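Local coordinates for protein putative adhesin (PDB 3LJY) that is of unknown function but is probably an adhesin, with a head domain like those of putative auto-transporter adhesins, at residues Glu24-Gly29 and Asp62-Ile67; Val30-Tyr35 and Asn97-Val102; Leu132-Ser137 and Gly160-Lys165. All blocks are in the same frame, centred on the assembly; numbering follows the deposited sequence.

Interaction 1 of 3, residues Glu24-Gly29 and Asp62-Ile67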
ATOM      1  N   GLU A  24      12.257  -3.637  -6.077  1.00 47.09           N
ATOM      2  CA  GLU A  24      11.882  -3.320  -4.736  1.00 49.07           C
ATOM      3  C   GLU A  24      12.174  -1.846  -4.478  1.00 47.16           C
ATOM      4  O   GLU A  24      13.123  -1.262  -5.013  1.00 45.62           O
ATOM      5  CB  GLU A  24      12.582  -4.295  -3.767  1.00 50.40           C
ATOM      6  CG  GLU A  24      12.408  -3.937  -2.316  1.00 56.33           C
ATOM      7  CD  GLU A  24      12.649  -5.082  -1.341  1.00 57.33           C
ATOM      8  OE1 GLU A  24      13.170  -6.171  -1.749  1.00 57.75           O
ATOM      9  OE2 GLU A  24      12.293  -4.845  -0.143  1.00 65.97           O
ATOM     10  N   ILE A  25      11.293  -1.227  -3.701  1.00 48.79           N
ATOM     11  CA  ILE A  25      11.398   0.201  -3.346  1.00 49.09           C
ATOM     12  C   ILE A  25      11.302   0.426  -1.840  1.00 47.80           C
ATOM     13  O   ILE A  25      10.509  -0.202  -1.178  1.00 47.47           O
ATOM     14  CB  ILE A  25      10.330   1.005  -4.076  1.00 48.53           C
ATOM     15  CG1 ILE A  25      10.548   0.857  -5.588  1.00 50.32           C
ATOM     16  CG2 ILE A  25      10.375   2.427  -3.645  1.00 49.21           C
ATOM     17  CD1 ILE A  25      10.002   1.995  -6.434  1.00 48.45           C
ATOM     18  N   LYS A  26      12.159   1.286  -1.304  1.00 50.13           N
ATOM     19  CA  LYS A  26      12.049   1.739   0.098  1.00 52.52           C
ATOM     20  C   LYS A  26      11.922   3.242   0.111  1.00 51.66           C
ATOM     21  O   LYS A  26      12.792   3.923  -0.395  1.00 51.88           O
ATOM     22  CB  LYS A  26      13.244   1.271   0.921  1.00 53.26           C
ATOM     23  CG  LYS A  26      13.073  -0.203   1.320  1.00 56.57           C
ATOM     24  CD  LYS A  26      14.374  -0.913   1.713  1.00 58.99           C
ATOM     25  CE  LYS A  26      14.127  -2.423   1.928  1.00 60.19           C
ATOM     26  NZ  LYS A  26      15.384  -3.249   1.834  1.00 63.21           N
ATOM     27  N   VAL A  27      10.799   3.748   0.615  1.00 51.86           N
ATOM     28  CA  VAL A  27      10.573   5.195   0.706  1.00 51.60           C
ATOM     29  C   VAL A  27      10.178   5.650   2.117  1.00 52.18           C
ATOM     30  O   VAL A  27       9.324   5.058   2.803  1.00 50.17           O
ATOM     31  CB  VAL A  27       9.557   5.713  -0.342  1.00 50.66           C
ATOM     32  CG1 VAL A  27       8.178   5.197  -0.128  1.00 48.12           C
ATOM     33  CG2 VAL A  27       9.558   7.221  -0.316  1.00 56.67           C
ATOM     34  N   ASP A  28      10.836   6.715   2.535  1.00 53.99           N
ATOM     35  CA  ASP A  28      10.697   7.291   3.859  1.00 57.23           C
ATOM     36  C   ASP A  28      10.609   8.804   3.670  1.00 57.49           C
ATOM     37  O   ASP A  28      11.019   9.310   2.659  1.00 63.34           O
ATOM     38  CB  ASP A  28      11.970   6.959   4.629  1.00 57.49           C
ATOM     39  CG  ASP A  28      11.745   6.747   6.087  1.00 61.64           C
ATOM     40  OD1 ASP A  28      10.684   7.152   6.604  1.00 64.82           O
ATOM     41  OD2 ASP A  28      12.659   6.171   6.728  1.00 66.74           O
ATOM     42  N   GLY A  29      10.077   9.539   4.614  1.00 57.58           N
ATOM     43  CA  GLY A  29      10.017  10.988   4.510  1.00 55.17           C
ATOM     44  C   GLY A  29       8.804  11.471   3.772  1.00 54.14           C
ATOM     45  O   GLY A  29       8.072  10.659   3.209  1.00 57.07           O
ATOM     46  N   ASP A  62      21.496  -4.320  -4.910  0.50 47.05           N
ATOM     47  CA  ASP A  62      20.848  -5.632  -5.110  0.50 45.51           C
ATOM     48  C   ASP A  62      19.371  -5.496  -5.484  0.50 44.45           C
ATOM     49  O   ASP A  62      18.478  -6.044  -4.838  0.50 43.31           O
ATOM     50  CB  ASP A  62      21.036  -6.548  -3.894  0.50 45.74           C
ATOM     51  CG  ASP A  62      20.629  -8.002  -4.174  0.50 46.93           C
ATOM     52  OD1 ASP A  62      20.980  -8.559  -5.255  0.50 43.00           O
ATOM     53  OD2 ASP A  62      19.950  -8.582  -3.290  0.50 48.39           O
ATOM     54  N   ARG A  63      19.144  -4.724  -6.534  1.00 44.74           N
ATOM     55  CA  ARG A  63      17.806  -4.489  -7.106  1.00 45.40           C
ATOM     56  C   ARG A  63      16.782  -3.751  -6.229  1.00 45.40           C
ATOM     57  O   ARG A  63      15.594  -3.819  -6.531  1.00 46.14           O
ATOM     58  CB  ARG A  63      17.236  -5.804  -7.682  1.00 43.16           C
ATOM     59  CG  ARG A  63      18.241  -6.478  -8.553  1.00 41.25           C
ATOM     60  CD  ARG A  63      17.746  -7.673  -9.329  1.00 45.68           C
ATOM     61  NE  ARG A  63      16.757  -7.360 -10.366  1.00 45.67           N
ATOM     62  CZ  ARG A  63      15.493  -7.778 -10.350  1.00 46.36           C
ATOM     63  NH1 ARG A  63      15.038  -8.526  -9.355  1.00 47.56           N
ATOM     64  NH2 ARG A  63      14.677  -7.446 -11.338  1.00 50.32           N
ATOM     65  N   VAL A  64      17.236  -3.058  -5.171  1.00 45.76           N
ATOM     66  CA  VAL A  64      16.374  -2.223  -4.345  1.00 43.85           C
ATOM     67  C   VAL A  64      16.655  -0.731  -4.588  1.00 44.13           C
ATOM     68  O   VAL A  64      17.780  -0.289  -4.406  1.00 44.23           O
ATOM     69  CB  VAL A  64      16.557  -2.479  -2.825  1.00 45.25           C
ATOM     70  CG1 VAL A  64      15.617  -1.531  -2.003  1.00 37.64           C
ATOM     71  CG2 VAL A  64      16.364  -3.998  -2.432  1.00 38.23           C
ATOM     72  N   LEU A  65      15.625   0.049  -4.932  1.00 44.18           N
ATOM     73  CA  LEU A  65      15.751   1.518  -5.007  1.00 44.33           C
ATOM     74  C   LEU A  65      15.490   2.234  -3.658  1.00 45.79           C
ATOM     75  O   LEU A  65      14.455   2.041  -3.049  1.00 45.73           O
ATOM     76  CB  LEU A  65      14.792   2.101  -6.065  1.00 42.72           C
ATOM     77  CG  LEU A  65      14.773   3.613  -6.273  1.00 42.97           C
ATOM     78  CD1 LEU A  65      16.132   4.144  -6.771  1.00 41.85           C
ATOM     79  CD2 LEU A  65      13.672   4.034  -7.190  1.00 41.83           C
ATOM     80  N   THR A  66      16.447   3.036  -3.195  1.00 46.81           N
ATOM     81  CA  THR A  66      16.246   3.981  -2.090  1.00 47.96           C
ATOM     82  C   THR A  66      16.605   5.414  -2.577  1.00 49.47           C
ATOM     83  O   THR A  66      17.575   5.628  -3.317  1.00 49.61           O
ATOM     84  CB  THR A  66      17.077   3.593  -0.815  1.00 49.02           C
ATOM     85  OG1 THR A  66      18.435   3.347  -1.165  1.00 52.41           O
ATOM     86  CG2 THR A  66      16.565   2.297  -0.168  1.00 50.03           C
ATOM     87  N   ILE A  67      15.765   6.380  -2.219  1.00 50.64           N
ATOM     88  CA  ILE A  67      16.017   7.785  -2.479  1.00 51.12           C
ATOM     89  C   ILE A  67      15.885   8.534  -1.166  1.00 53.08           C
ATOM     90  O   ILE A  67      14.838   8.507  -0.519  1.00 55.30           O
ATOM     91  CB  ILE A  67      15.030   8.376  -3.512  1.00 50.21           C
ATOM     92  CG1 ILE A  67      15.068   7.557  -4.797  1.00 48.31           C
ATOM     93  CG2 ILE A  67      15.357   9.824  -3.807  1.00 47.01           C
ATOM     94  CD1 ILE A  67      14.069   7.963  -5.755  1.00 45.46           C
TER
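Glu24 to Lys26 run beside Val64 to Thr66 as parallel strands, and backbone hydrogen bonds come first in holding them. Leu65 N gives a bond to Glu24 O (2.8 Å), and Leu65 O takes one from Lys26 N (3.0 Å, 171° at the hydrogen). Leu65 thus binds residues on both sides of Ile25, as a parallel pairing requires, while Glu24 N reaches Arg63 O only weakly at 3.4 Å. The CA hydrogens of Val64 and Ile25 add contacts to Glu24 O and Leu65 O.

Van der Waals contact on the outer face is made by the stems of polar side chains. Glu24 runs alongside Val64; with CG turned opposite the backbone N (chi1 172°), the glutamate lays its methylenes and OE1 along Val64 CG2, which is 3.9 Å from OE1. The extended Lys26 chain leans back over the same valine, its CD 4.0 Å from Val64 CG1, while its CB meets Thr66 CG2 at 3.6 Å. Beta-branched Val64 and Thr66 suit the extended backbone here.

On the buried face the pairing is purely apolar: Ile25 CD1 lies 4.3 Å from Leu65 CD2, and both side chains also pack on Phe33.

The chemistry is therefore two-sided, with long charged chains lending their aliphatic parts to the outer surface and branched hydrocarbons turned to the core.

Interaction 2 of 3, residues Val30-Tyr35 and Asn97-Val102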
ATOM      1  N   VAL A  30       8.635  12.795   3.717  1.00 52.76           N
ATOM      2  CA  VAL A  30       7.481  13.443   3.059  1.00 51.84           C
ATOM      3  C   VAL A  30       7.761  13.616   1.553  1.00 51.94           C
ATOM      4  O   VAL A  30       8.145  14.688   1.097  1.00 53.85           O
ATOM      5  CB  VAL A  30       7.101  14.836   3.718  1.00 52.43           C
ATOM      6  CG1 VAL A  30       5.666  15.206   3.389  1.00 46.59           C
ATOM      7  CG2 VAL A  30       7.288  14.811   5.246  1.00 47.04           C
ATOM      8  N   ILE A  31       7.563  12.537   0.805  1.00 51.63           N
ATOM      9  CA  ILE A  31       7.937  12.425  -0.583  1.00 50.87           C
ATOM     10  C   ILE A  31       6.716  11.984  -1.364  1.00 50.02           C
ATOM     11  O   ILE A  31       6.061  11.077  -0.928  1.00 48.49           O
ATOM     12  CB  ILE A  31       9.078  11.367  -0.731  1.00 51.62           C
ATOM     13  CG1 ILE A  31      10.351  11.892  -0.044  1.00 52.73           C
ATOM     14  CG2 ILE A  31       9.379  11.002  -2.230  1.00 47.72           C
ATOM     15  CD1 ILE A  31      11.508  10.866   0.023  1.00 51.99           C
ATOM     16  N   ASP A  32       6.404  12.638  -2.491  1.00 48.34           N
ATOM     17  CA  ASP A  32       5.400  12.125  -3.452  1.00 48.99           C
ATOM     18  C   ASP A  32       6.104  11.218  -4.477  1.00 47.22           C
ATOM     19  O   ASP A  32       6.825  11.690  -5.320  1.00 46.69           O
ATOM     20  CB  ASP A  32       4.650  13.259  -4.167  1.00 49.80           C
ATOM     21  CG  ASP A  32       3.642  14.009  -3.270  1.00 53.02           C
ATOM     22  OD1 ASP A  32       3.195  13.534  -2.191  1.00 59.81           O
ATOM     23  OD2 ASP A  32       3.265  15.126  -3.674  1.00 62.88           O
ATOM     24  N   PHE A  33       5.884   9.916  -4.384  1.00 46.85           N
ATOM     25  CA  PHE A  33       6.712   8.899  -5.080  1.00 45.80           C
ATOM     26  C   PHE A  33       5.875   8.166  -6.119  1.00 44.97           C
ATOM     27  O   PHE A  33       5.001   7.368  -5.798  1.00 44.82           O
ATOM     28  CB  PHE A  33       7.277   7.921  -4.044  1.00 47.41           C
ATOM     29  CG  PHE A  33       8.383   7.029  -4.544  1.00 45.87           C
ATOM     30  CD1 PHE A  33       8.143   6.047  -5.481  1.00 47.29           C
ATOM     31  CD2 PHE A  33       9.644   7.107  -3.982  1.00 48.12           C
ATOM     32  CE1 PHE A  33       9.154   5.232  -5.910  1.00 46.90           C
ATOM     33  CE2 PHE A  33      10.648   6.281  -4.390  1.00 47.38           C
ATOM     34  CZ  PHE A  33      10.408   5.345  -5.359  1.00 47.70           C
ATOM     35  N   ASN A  34       6.132   8.492  -7.376  1.00 44.23           N
ATOM     36  CA  ASN A  34       5.347   7.997  -8.491  1.00 44.48           C
ATOM     37  C   ASN A  34       6.075   6.849  -9.197  1.00 43.85           C
ATOM     38  O   ASN A  34       7.223   6.989  -9.607  1.00 43.23           O
ATOM     39  CB  ASN A  34       5.046   9.180  -9.447  1.00 44.32           C
ATOM     40  CG  ASN A  34       4.034  10.158  -8.852  1.00 42.87           C
ATOM     41  OD1 ASN A  34       2.867   9.832  -8.768  1.00 45.47           O
ATOM     42  ND2 ASN A  34       4.481  11.347  -8.433  1.00 42.32           N
ATOM     43  N   TYR A  35       5.404   5.714  -9.317  1.00 43.64           N
ATOM     44  CA  TYR A  35       6.015   4.524  -9.902  1.00 43.78           C
ATOM     45  C   TYR A  35       5.161   4.019 -11.098  1.00 44.18           C
ATOM     46  O   TYR A  35       3.932   4.059 -11.075  1.00 43.48           O
ATOM     47  CB  TYR A  35       6.244   3.425  -8.834  1.00 41.80           C
ATOM     48  CG  TYR A  35       6.636   2.090  -9.453  1.00 43.29           C
ATOM     49  CD1 TYR A  35       7.956   1.798  -9.757  1.00 40.51           C
ATOM     50  CD2 TYR A  35       5.663   1.147  -9.792  1.00 43.90           C
ATOM     51  CE1 TYR A  35       8.295   0.623 -10.359  1.00 39.26           C
ATOM     52  CE2 TYR A  35       5.999  -0.032 -10.413  1.00 44.26           C
ATOM     53  CZ  TYR A  35       7.315  -0.288 -10.694  1.00 43.39           C
ATOM     54  OH  TYR A  35       7.622  -1.466 -11.321  1.00 42.46           O
ATOM     55  N   ASN A  97       6.047  10.132   6.023  1.00 52.69           N
ATOM     56  CA  ASN A  97       4.753  10.581   5.571  1.00 54.48           C
ATOM     57  C   ASN A  97       4.672  10.436   4.078  1.00 53.00           C
ATOM     58  O   ASN A  97       4.169  11.328   3.396  1.00 55.34           O
ATOM     59  CB  ASN A  97       4.543  12.028   6.050  1.00 57.75           C
ATOM     60  CG  ASN A  97       3.253  12.188   6.791  1.00 61.30           C
ATOM     61  OD1 ASN A  97       2.176  11.850   6.275  1.00 67.68           O
ATOM     62  ND2 ASN A  97       3.341  12.654   8.021  1.00 64.66           N
ATOM     63  N   ALA A  98       5.224   9.336   3.559  1.00 50.76           N
ATOM     64  CA  ALA A  98       5.396   9.187   2.116  1.00 48.59           C
ATOM     65  C   ALA A  98       4.037   8.941   1.486  1.00 47.92           C
ATOM     66  O   ALA A  98       3.148   8.410   2.136  1.00 46.63           O
ATOM     67  CB  ALA A  98       6.350   8.071   1.792  1.00 47.39           C
ATOM     68  N   ASN A  99       3.891   9.383   0.232  1.00 46.34           N
ATOM     69  CA  ASN A  99       2.706   9.125  -0.584  1.00 46.23           C
ATOM     70  C   ASN A  99       3.176   8.315  -1.789  1.00 45.49           C
ATOM     71  O   ASN A  99       3.799   8.869  -2.733  1.00 47.64           O
ATOM     72  CB  ASN A  99       2.053  10.444  -0.991  1.00 45.65           C
ATOM     73  CG  ASN A  99       0.768  10.261  -1.745  1.00 45.79           C
ATOM     74  OD1 ASN A  99       0.196   9.182  -1.796  1.00 47.73           O
ATOM     75  ND2 ASN A  99       0.298  11.334  -2.345  1.00 46.26           N
ATOM     76  N   PHE A 100       2.938   7.004  -1.721  1.00 44.35           N
ATOM     77  CA  PHE A 100       3.431   6.084  -2.721  1.00 44.82           C
ATOM     78  C   PHE A 100       2.329   5.783  -3.744  1.00 43.61           C
ATOM     79  O   PHE A 100       1.279   5.297  -3.398  1.00 44.03           O
ATOM     80  CB  PHE A 100       3.947   4.807  -2.056  1.00 46.30           C
ATOM     81  CG  PHE A 100       4.510   3.796  -3.036  1.00 46.80           C
ATOM     82  CD1 PHE A 100       5.708   4.027  -3.681  1.00 47.75           C
ATOM     83  CD2 PHE A 100       3.842   2.636  -3.309  1.00 45.87           C
ATOM     84  CE1 PHE A 100       6.227   3.118  -4.587  1.00 47.03           C
ATOM     85  CE2 PHE A 100       4.355   1.716  -4.214  1.00 50.39           C
ATOM     86  CZ  PHE A 100       5.547   1.963  -4.860  1.00 50.08           C
HETATM   87  N   MSE A 101       2.553   6.139  -5.003  1.00 46.10           N
HETATM   88  CA  MSE A 101       1.520   6.009  -6.046  1.00 44.81           C
HETATM   89  C   MSE A 101       2.030   5.170  -7.171  1.00 43.43           C
HETATM   90  O   MSE A 101       3.069   5.476  -7.707  1.00 42.13           O
HETATM   91  CB  MSE A 101       1.123   7.388  -6.567  1.00 43.94           C
HETATM   92  CG  MSE A 101       0.457   8.198  -5.492  1.00 45.83           C
HETATM   93 SE   MSE A 101       0.340  10.082  -5.741  0.75 45.44          SE
HETATM   94  CE  MSE A 101       2.193  10.538  -5.469  1.00 34.51           C
ATOM     95  N   VAL A 102       1.312   4.091  -7.487  1.00 44.87           N
ATOM     96  CA  VAL A 102       1.556   3.294  -8.704  1.00 43.88           C
ATOM     97  C   VAL A 102       0.550   3.766  -9.722  1.00 44.64           C
ATOM     98  O   VAL A 102      -0.630   3.627  -9.511  1.00 44.92           O
ATOM     99  CB  VAL A 102       1.471   1.776  -8.464  1.00 42.94           C
ATOM    100  CG1 VAL A 102       1.552   0.969  -9.816  1.00 39.66           C
ATOM    101  CG2 VAL A 102       2.578   1.341  -7.482  1.00 41.12           C
TER
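Phe33 and Phe100 stand side by side on the inner face of two parallel strands, and their rings fit together obliquely. The planes are inclined at 45°, and Phe33 CD1 comes in at the edge of the Phe100 ring, 3.6 Å from Phe100 CE1. Both side chains have CG opposite the backbone N (chi1 -166° in Phe33), which sends the rings off the strands in a common direction. The same CE1 of Phe100 also nears Tyr35 CB at 4.3 Å, filling the notch between Phe33 and Tyr35. Next along, the slim, branched Val102 sets CG2 against Tyr35 CD2 (3.9 Å), a small knob beside a broad ring.

The other face is filled differently. Selenomethionine Met101 bends at chi3 (-72°), bringing its methyl CE back between Asp32 and Asn34: CE is 3.4 Å from Asn34 OD1 and 3.9 Å from Asp32 CB. The hydrogen bond of Asn34 OD1 comes from Asn103 ND2, just beyond the segment. A flexible, unbranched chain suits this hollow. Asp32 crosses Asn99, with OD1 3.5 Å from Asn99 CB and the carboxylate and amide planes nearly perpendicular.

Beneath these shapes, Asn99 N, Phe33 N, Met101 N and Tyr35 N bond in turn to Ile31 O, Asn99 O, Phe33 O and Met101 O.

Strand 80-86 flanks strand 32-37, and strand 120-123 flanks 99-102, where Gln122 bonds to Asn99 OD1. Strand 24-27, on the facing wall, packs Ile25 and Val27 against Phe33.

Interaction 3 of 3, residues Leu132-Ser137 and Gly160-Lys165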
ATOM      1  N   LEU A 132      -1.396 -10.416  -3.883  1.00 43.92           N
ATOM      2  CA  LEU A 132      -1.185  -9.069  -3.325  1.00 43.49           C
ATOM      3  C   LEU A 132      -1.222  -9.185  -1.792  1.00 43.76           C
ATOM      4  O   LEU A 132      -2.189  -9.693  -1.233  1.00 43.92           O
ATOM      5  CB  LEU A 132      -2.232  -8.057  -3.828  1.00 43.01           C
ATOM      6  CG  LEU A 132      -1.978  -6.574  -3.447  1.00 44.84           C
ATOM      7  CD1 LEU A 132      -0.605  -6.108  -3.981  1.00 41.21           C
ATOM      8  CD2 LEU A 132      -3.106  -5.653  -3.918  1.00 36.91           C
ATOM      9  N   ASP A 133      -0.136  -8.794  -1.132  1.00 43.95           N
ATOM     10  CA  ASP A 133      -0.004  -8.936   0.316  1.00 44.72           C
ATOM     11  C   ASP A 133       0.163  -7.537   0.897  1.00 45.00           C
ATOM     12  O   ASP A 133       1.170  -6.889   0.650  1.00 45.34           O
ATOM     13  CB  ASP A 133       1.207  -9.812   0.645  1.00 45.32           C
ATOM     14  CG  ASP A 133       1.503  -9.937   2.168  1.00 49.97           C
ATOM     15  OD1 ASP A 133       0.700  -9.533   3.066  1.00 55.88           O
ATOM     16  OD2 ASP A 133       2.582 -10.499   2.469  1.00 52.91           O
ATOM     17  N   LEU A 134      -0.840  -7.061   1.633  1.00 45.86           N
ATOM     18  CA  LEU A 134      -0.879  -5.660   2.119  1.00 45.44           C
ATOM     19  C   LEU A 134      -0.798  -5.644   3.625  1.00 43.86           C
ATOM     20  O   LEU A 134      -1.563  -6.331   4.273  1.00 44.24           O
ATOM     21  CB  LEU A 134      -2.170  -4.934   1.676  1.00 45.43           C
ATOM     22  CG  LEU A 134      -2.439  -4.882   0.174  1.00 43.79           C
ATOM     23  CD1 LEU A 134      -3.647  -4.042  -0.176  1.00 43.50           C
ATOM     24  CD2 LEU A 134      -1.217  -4.376  -0.542  1.00 44.01           C
ATOM     25  N   ASN A 135       0.092  -4.830   4.186  0.50 44.02           N
ATOM     26  CA  ASN A 135       0.356  -4.838   5.625  0.50 43.28           C
ATOM     27  C   ASN A 135       0.464  -3.396   6.219  0.50 45.33           C
ATOM     28  O   ASN A 135       1.573  -2.858   6.240  0.50 47.91           O
ATOM     29  CB  ASN A 135       1.665  -5.638   5.905  0.50 41.84           C
ATOM     30  CG  ASN A 135       1.756  -6.996   5.135  0.50 41.40           C
ATOM     31  OD1 ASN A 135       2.233  -7.074   3.966  0.50 38.43           O
ATOM     32  ND2 ASN A 135       1.339  -8.069   5.804  0.50 38.45           N
ATOM     33  N   VAL A 136      -0.641  -2.783   6.718  1.00 45.85           N
ATOM     34  CA  VAL A 136      -0.614  -1.415   7.270  1.00 46.22           C
ATOM     35  C   VAL A 136      -0.430  -1.420   8.763  1.00 45.01           C
ATOM     36  O   VAL A 136      -0.973  -2.245   9.451  1.00 46.20           O
ATOM     37  CB  VAL A 136      -1.895  -0.552   6.976  1.00 47.67           C
ATOM     38  CG1 VAL A 136      -2.267  -0.605   5.565  1.00 44.35           C
ATOM     39  CG2 VAL A 136      -3.063  -0.946   7.878  1.00 49.57           C
ATOM     40  N   SER A 137       0.336  -0.484   9.279  1.00 45.54           N
ATOM     41  CA  SER A 137       0.394  -0.246  10.729  1.00 43.60           C
ATOM     42  C   SER A 137       0.631   1.231  10.989  1.00 43.89           C
ATOM     43  O   SER A 137       0.644   2.039  10.057  1.00 43.92           O
ATOM     44  CB  SER A 137       1.481  -1.098  11.335  1.00 43.45           C
ATOM     45  OG  SER A 137       2.759  -0.547  11.155  1.00 43.30           O
ATOM     46  N   GLY A 160      -5.065   2.603  10.861  1.00 57.14           N
ATOM     47  CA  GLY A 160      -5.342   2.938   9.473  1.00 56.71           C
ATOM     48  C   GLY A 160      -6.296   1.995   8.778  1.00 55.11           C
ATOM     49  O   GLY A 160      -6.998   1.229   9.413  1.00 54.66           O
ATOM     50  N   SER A 161      -6.281   2.067   7.457  1.00 54.03           N
ATOM     51  CA  SER A 161      -7.365   1.611   6.621  1.00 51.67           C
ATOM     52  C   SER A 161      -6.790   1.032   5.338  1.00 49.32           C
ATOM     53  O   SER A 161      -5.813   1.544   4.808  1.00 49.18           O
ATOM     54  CB  SER A 161      -8.203   2.856   6.306  1.00 52.37           C
ATOM     55  OG  SER A 161      -9.470   2.616   5.739  1.00 59.16           O
ATOM     56  N   ILE A 162      -7.372  -0.058   4.861  1.00 47.18           N
ATOM     57  CA  ILE A 162      -7.141  -0.528   3.525  1.00 45.60           C
ATOM     58  C   ILE A 162      -8.468  -0.470   2.783  1.00 45.13           C
ATOM     59  O   ILE A 162      -9.440  -1.059   3.250  1.00 45.38           O
ATOM     60  CB  ILE A 162      -6.563  -1.978   3.509  1.00 46.86           C
ATOM     61  CG1 ILE A 162      -5.112  -1.983   4.077  1.00 47.44           C
ATOM     62  CG2 ILE A 162      -6.593  -2.536   2.126  1.00 43.77           C
ATOM     63  CD1 ILE A 162      -4.577  -3.355   4.545  1.00 45.14           C
ATOM     64  N   THR A 163      -8.513   0.236   1.628  1.00 44.77           N
ATOM     65  CA  THR A 163      -9.685   0.214   0.725  1.00 43.35           C
ATOM     66  C   THR A 163      -9.350  -0.544  -0.553  1.00 43.58           C
ATOM     67  O   THR A 163      -8.314  -0.311  -1.128  1.00 46.63           O
ATOM     68  CB  THR A 163     -10.150   1.632   0.378  1.00 41.49           C
ATOM     69  OG1 THR A 163     -10.512   2.322   1.572  1.00 42.53           O
ATOM     70  CG2 THR A 163     -11.342   1.609  -0.577  1.00 40.80           C
ATOM     71  N   ILE A 164     -10.188  -1.487  -0.959  1.00 44.59           N
ATOM     72  CA  ILE A 164     -10.068  -2.130  -2.265  1.00 45.02           C
ATOM     73  C   ILE A 164     -11.430  -1.986  -2.930  1.00 46.58           C
ATOM     74  O   ILE A 164     -12.424  -2.561  -2.449  1.00 44.82           O
ATOM     75  CB  ILE A 164      -9.671  -3.640  -2.235  1.00 45.44           C
ATOM     76  CG1 ILE A 164      -8.440  -3.891  -1.352  1.00 44.89           C
ATOM     77  CG2 ILE A 164      -9.399  -4.142  -3.677  1.00 41.97           C
ATOM     78  CD1 ILE A 164      -8.115  -5.368  -1.162  1.00 44.03           C
ATOM     79  N   LYS A 165     -11.454  -1.207  -4.019  1.00 46.34           N
ATOM     80  CA  LYS A 165     -12.678  -0.649  -4.550  1.00 46.07           C
ATOM     81  C   LYS A 165     -13.409  -1.601  -5.465  1.00 47.07           C
ATOM     82  O   LYS A 165     -14.630  -1.537  -5.566  1.00 48.08           O
ATOM     83  CB  LYS A 165     -12.367   0.613  -5.320  1.00 45.43           C
ATOM     84  CG  LYS A 165     -11.968   1.752  -4.450  1.00 47.60           C
ATOM     85  CD  LYS A 165     -11.767   3.032  -5.283  1.00 45.79           C
ATOM     86  CE  LYS A 165     -11.205   4.168  -4.413  1.00 46.19           C
ATOM     87  NZ  LYS A 165     -10.804   5.366  -5.200  1.00 47.58           N
TER
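This is a buried, apolar contact across the interior of the fold, between strand 131-136 on one wall and strand 161-164 on the facing wall. The two short segments run at 149° to each other, and their axes come no closer than 8.1 Å, well beyond the spacing of neighbouring strands in a sheet. Side chains bridge the gap.

Ile162 carries the contact from its side, reaching two residues that project from the opposite wall. Its CG1 meets Val136 CG1 at 3.5 Å, and its terminal CD1 lies close to the same methyl. With CG1 opposite the carbonyl carbon (chi1 -69°) and the chain extended beyond it, CD1 reaches toward the gap between Val136 and Leu134, approaching Leu134 CB at 4.1 Å. The other branch, CG2, meets Leu134 CD1 at 4.0 Å. A branched isoleucine is apt here because the CG1-CD1 arm reaches both Val136 and Leu134, and CG2 adds a second contact to Leu134.

Gly160 borders the valine, its carbonyl carbon 4.5 Å from Val136 CG2. Met142 of strand 141-144 also packs on Leu134 and Val136, and Ile156 on Val136, adding to the apolar surroundings.

Asn135 points away from this interior, as do Ser161 and Thr163 on the other wall. Successive short strands stack in parallel along each wall, with 131-136 in one stack and 161-164 in another; this is consistent with a beta-helix-like solenoid, as expected for a family of the pectate lyase-like clan.

Interactions 1 and 2 are both pairings of parallel neighbours, each partly buried, with backbone bonds between strands and different chemistry on the two faces; interaction 3 is buried and joins facing walls mainly through hydrocarbon contact. Interactions 1 and 2 touch directly: Ile25 CG2 meets Phe33 CZ at 3.4 Å, and the strands 24-27 and 32-37 follow each other in the chain. Aromatic rings help fill the interior there, whereas aliphatic side chains do so in interaction 3, whose centre lies about 20 Å from that of interaction 1 and 16 Å from that of interaction 2. Strands 24-27 and 131-136 nevertheless belong to the same long sheet.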